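Local coordinates for protein trypsin inhibitor 3 (Spinacia oleracea, PDB 4AOR) that inhibits trypsin and is a small serine protease inhibitor of the knottin type, cross-linked by a disulfide-through-disulfide knot, at residues C4-S7 with G8-C11. Numbering follows the deposited sequence.
Sequences CSPS and GAIC
A9 N donates to P6 O at 3.1 Å, closing a type II beta turn from P6 to A9 that carries the N-terminal loop of this knottin into the short edge strand 10-11. The N-H...O angle of 155° is fairly straight, although the donor is tilted 32° from the carbonyl plane. Inside the bend the packing is close: the A9 methyl CB lies 3.2 Å from P6 O and 3.7 Å from S5 CB, and P6 CD packs 4.2 Å from A9 CB. At the corner, G8 has a positive phi of 94°, where a CB would press against the carbonyl O of S7. The outer side is looser and largely exposed. The bond from S7 CA to CB leads away from the turn, although CB itself stays 3.4 Å from G8 N, and OG is hydrogen-bonded to the backbone O of Q37, tying the corner to the C-terminus. Disulfides C4-C21 and C11-C25 anchor the two ends of the segment. Beyond the A9 methyl, direct contact gives way to solvent-mediated bridging. With S5 OG anti to its own carbonyl carbon, the hydroxyl meets a water at 2.7 Å from OG, and that water donates to I10 O at 2.8 Å.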
loop_
_atom_site.group_PDB
_atom_site.type_symbol
_atom_site.label_atom_id
_atom_site.label_comp_id
_atom_site.label_asym_id
_atom_site.label_seq_id
_atom_site.Cartn_x
_atom_site.Cartn_y
_atom_site.Cartn_z
ATOM N N CYS D 4 8.986 14.545 18.000
ATOM C CA CYS D 4 8.903 13.076 18.014
ATOM C C CYS D 4 7.460 12.590 18.032
ATOM O O CYS D 4 6.570 13.248 18.575
ATOM C CB CYS D 4 9.666 12.487 19.206
ATOM S SG CYS D 4 8.948 12.791 20.858
ATOM N N SER D 5 7.230 11.412 17.456
ATOM C CA SER D 5 5.877 10.891 17.330
ATOM C C SER D 5 5.486 10.025 18.532
ATOM O O SER D 5 6.269 9.192 19.004
ATOM C CB SER D 5 5.732 10.086 16.029
ATOM O OG SER D 5 6.118 10.807 14.878
ATOM N N PRO D 6 4.259 10.214 19.032
ATOM C CA PRO D 6 3.694 9.491 20.169
ATOM C C PRO D 6 3.496 8.015 19.885
ATOM O O PRO D 6 3.506 7.624 18.726
ATOM C CB PRO D 6 2.321 10.156 20.351
ATOM C CG PRO D 6 2.016 10.755 19.022
ATOM C CD PRO D 6 3.325 11.219 18.491
ATOM N N SER D 7 3.291 7.220 20.935
ATOM C CA SER D 7 3.021 5.789 20.788
ATOM C C SER D 7 1.805 5.540 19.903
ATOM O O SER D 7 0.767 6.197 20.046
ATOM C CB SER D 7 2.843 5.140 22.157
ATOM O OG SER D 7 4.048 5.319 22.885
ATOM N N GLY D 8 1.955 4.620 18.959
ATOM C CA GLY D 8 0.857 4.289 18.062
ATOM C C GLY D 8 0.882 5.058 16.760
ATOM O O GLY D 8 0.165 4.704 15.818
ATOM N N ALA D 9 1.729 6.082 16.674
ATOM C CA ALA D 9 1.796 6.879 15.454
ATOM C C ALA D 9 2.436 6.045 14.356
ATOM O O ALA D 9 3.268 5.183 14.627
ATOM C CB ALA D 9 2.630 8.160 15.671
ATOM N N ILE D 10 2.095 6.355 13.112
ATOM C CA ILE D 10 2.801 5.785 11.980
ATOM C C ILE D 10 4.262 6.241 11.986
ATOM O O ILE D 10 4.568 7.404 12.299
ATOM C CB ILE D 10 2.203 6.316 10.668
ATOM C CG1 ILE D 10 0.733 5.907 10.559
ATOM C CG2 ILE D 10 3.004 5.805 9.464
ATOM C CD1 ILE D 10 -0.012 6.671 9.424
ATOM N N CYS D 11 5.156 5.344 11.614
ATOM C CA CYS D 11 6.543 5.702 11.418
ATOM C C CYS D 11 7.144 4.864 10.307
ATOM O O CYS D 11 6.430 4.106 9.645
ATOM C CB CYS D 11 7.343 5.551 12.723
ATOM S SG CYS D 11 7.295 3.894 13.442
HETATM O O HOH W 1 6.711 9.111 12.919
#